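Local coordinates for plasmodesmata-located protein 5 (Arabidopsis thaliana, PDB 6GRE) that restricts cell-to-cell traffic through plasmodesmata during salicylic acid-triggered immunity by regulating callose deposition, here seen as its tandem DUF26 ectodomain, at residues 92-97 with 107-112. Sequence-based numbering, arbitrary orientation.
Sequences NSYSGF and YDNKSF. With NAG (2-acetamido-2-deoxy-beta-D-glucopyranose), chain C.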
# COMPACT_ATOMS: atom_id res chain seq x y z
N ASN A 92 17.62 -9.58 -4.85
CA ASN A 92 17.25 -10.84 -5.49
C ASN A 92 16.20 -11.62 -4.69
O ASN A 92 16.06 -12.82 -4.89
CB ASN A 92 18.50 -11.67 -5.79
CG ASN A 92 19.29 -12.03 -4.55
OD1 ASN A 92 19.05 -11.49 -3.48
ND2 ASN A 92 20.24 -12.95 -4.70
N SER A 93 15.39 -10.93 -3.87
CA SER A 93 14.28 -11.57 -3.16
C SER A 93 13.20 -12.02 -4.15
O SER A 93 12.85 -11.27 -5.04
CB SER A 93 13.69 -10.63 -2.15
OG SER A 93 14.56 -10.47 -1.04
N TYR A 94 12.64 -13.21 -3.93
CA TYR A 94 11.48 -13.65 -4.67
C TYR A 94 10.30 -12.71 -4.41
O TYR A 94 9.54 -12.41 -5.33
CB TYR A 94 11.04 -15.06 -4.28
CG TYR A 94 11.79 -16.17 -4.97
CD1 TYR A 94 11.57 -16.44 -6.31
CD2 TYR A 94 12.67 -16.97 -4.27
CE1 TYR A 94 12.24 -17.47 -6.96
CE2 TYR A 94 13.35 -18.00 -4.90
CZ TYR A 94 13.14 -18.24 -6.24
OH TYR A 94 13.81 -19.27 -6.85
N SER A 95 10.14 -12.26 -3.16
CA SER A 95 9.00 -11.42 -2.77
C SER A 95 9.50 -10.02 -2.39
O SER A 95 10.44 -9.87 -1.62
CB SER A 95 8.22 -12.06 -1.64
OG SER A 95 8.10 -13.47 -1.82
N GLY A 96 8.84 -8.99 -2.94
CA GLY A 96 9.19 -7.63 -2.64
C GLY A 96 7.92 -6.79 -2.56
O GLY A 96 7.00 -6.96 -3.36
N PHE A 97 7.89 -5.90 -1.58
CA PHE A 97 6.75 -5.03 -1.29
C PHE A 97 7.33 -3.66 -0.93
O PHE A 97 7.98 -3.58 0.11
CB PHE A 97 5.92 -5.68 -0.17
CG PHE A 97 4.63 -5.00 0.22
CD1 PHE A 97 4.11 -3.94 -0.52
CD2 PHE A 97 3.89 -5.46 1.30
CE1 PHE A 97 2.93 -3.31 -0.15
CE2 PHE A 97 2.71 -4.81 1.67
CZ PHE A 97 2.22 -3.77 0.92
N TYR A 107 5.26 -7.86 -5.40
CA TYR A 107 5.43 -9.05 -6.23
C TYR A 107 5.82 -10.24 -5.37
O TYR A 107 6.36 -10.11 -4.30
CB TYR A 107 6.46 -8.78 -7.33
CG TYR A 107 7.82 -8.33 -6.85
CD1 TYR A 107 8.80 -9.23 -6.48
CD2 TYR A 107 8.15 -6.99 -6.84
CE1 TYR A 107 10.05 -8.80 -6.06
CE2 TYR A 107 9.39 -6.54 -6.44
CZ TYR A 107 10.36 -7.46 -6.08
OH TYR A 107 11.59 -6.99 -5.72
N ASP A 108 5.54 -11.44 -5.89
CA ASP A 108 5.79 -12.65 -5.20
C ASP A 108 5.78 -13.78 -6.24
O ASP A 108 5.37 -13.57 -7.37
CB ASP A 108 4.73 -12.88 -4.11
CG ASP A 108 5.15 -13.85 -3.02
OD1 ASP A 108 6.28 -14.36 -3.07
OD2 ASP A 108 4.33 -14.10 -2.12
N ASN A 109 6.24 -14.96 -5.80
CA ASN A 109 6.35 -16.15 -6.66
C ASN A 109 5.13 -17.06 -6.50
O ASN A 109 5.13 -18.20 -6.92
CB ASN A 109 7.67 -16.88 -6.40
CG ASN A 109 7.69 -17.65 -5.11
OD1 ASN A 109 7.05 -17.27 -4.13
ND2 ASN A 109 8.42 -18.76 -5.10
N LYS A 110 4.06 -16.54 -5.89
CA LYS A 110 2.76 -17.15 -5.86
C LYS A 110 1.73 -16.02 -5.83
O LYS A 110 2.06 -14.90 -5.46
CB LYS A 110 2.62 -18.05 -4.62
CG LYS A 110 2.69 -17.31 -3.30
CD LYS A 110 2.63 -18.19 -2.07
CE LYS A 110 2.92 -17.43 -0.80
NZ LYS A 110 4.25 -16.76 -0.84
N SER A 111 0.52 -16.31 -6.27
CA SER A 111 -0.53 -15.31 -6.25
C SER A 111 -0.88 -14.96 -4.80
O SER A 111 -0.96 -15.82 -3.93
CB SER A 111 -1.73 -15.76 -6.99
OG SER A 111 -2.72 -14.74 -7.04
N PHE A 112 -1.07 -13.65 -4.55
CA PHE A 112 -1.60 -13.16 -3.27
C PHE A 112 -2.94 -12.44 -3.52
O PHE A 112 -3.46 -11.84 -2.58
CB PHE A 112 -0.60 -12.23 -2.57
CG PHE A 112 -0.05 -11.13 -3.45
CD1 PHE A 112 -0.75 -9.96 -3.68
CD2 PHE A 112 1.18 -11.29 -4.07
CE1 PHE A 112 -0.24 -8.97 -4.52
CE2 PHE A 112 1.70 -10.30 -4.90
CZ PHE A 112 0.99 -9.13 -5.12
C1 NAG C . 8.55 -19.63 -3.96
C2 NAG C . 8.13 -21.07 -4.27
C3 NAG C . 8.31 -21.95 -3.05
C4 NAG C . 9.74 -21.84 -2.57
C5 NAG C . 10.19 -20.38 -2.41
C6 NAG C . 11.70 -20.28 -2.21
C7 NAG C . 6.37 -21.28 -5.94
C8 NAG C . 4.90 -21.38 -6.20
N2 NAG C . 6.74 -21.16 -4.67
O3 NAG C . 8.00 -23.29 -3.43
O4 NAG C . 9.87 -22.54 -1.32
O5 NAG C . 9.91 -19.61 -3.57
O6 NAG C . 12.38 -20.84 -3.35
O7 NAG C . 7.19 -21.32 -6.85
O HOH W 1 13.52 -8.69 -5.48
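With chi1 at 56°, Y107 sets its CG between its own backbone N and carbonyl carbon, which swings the phenol ring back over G96. The evidence is a CH-pi contact: G96 CA stands 3.8 Å from the ring centroid, 20° off the normal. The side-chain-free G96 lets the ring lie directly on the strand. The carbonyl oxygens of S93 and Y94 meet the ring edge in its plane, and one water, accepting from Y107 OH at 2.6 Å and donating to S93 O, ties the hydroxyl to the incoming loop.

Beneath the ring, G96 and Y107 form an antiparallel hydrogen-bonded pair: two backbone bonds join them, Y107 N to G96 O at 2.8 Å and G96 N to Y107 O at 3.0 Å. D108 turns its carboxylate toward S95 OG; S95 has two conformers, and in the one described OG lies so close to D108 OD1 that the bond is doubtful. N109 N meets D108 OD1 from above the carboxylate plane, while K110 NZ forms a salt bridge to D108 OD2 at 3.0 Å.

N109 carries N-linked NAG, its ND2 bonded to C1, and one face of the Y94 ring lies beneath ND2 and the sugar's O5, both displaced toward the ring's rim. The G96-Y107 pair lies at the open end of hairpin 96-99/103-108 in the first Gnk2-homologous domain, where Y107 packs against helices 23-38 and 72-90 and strands 10-13 and 60-66 flank the hairpin.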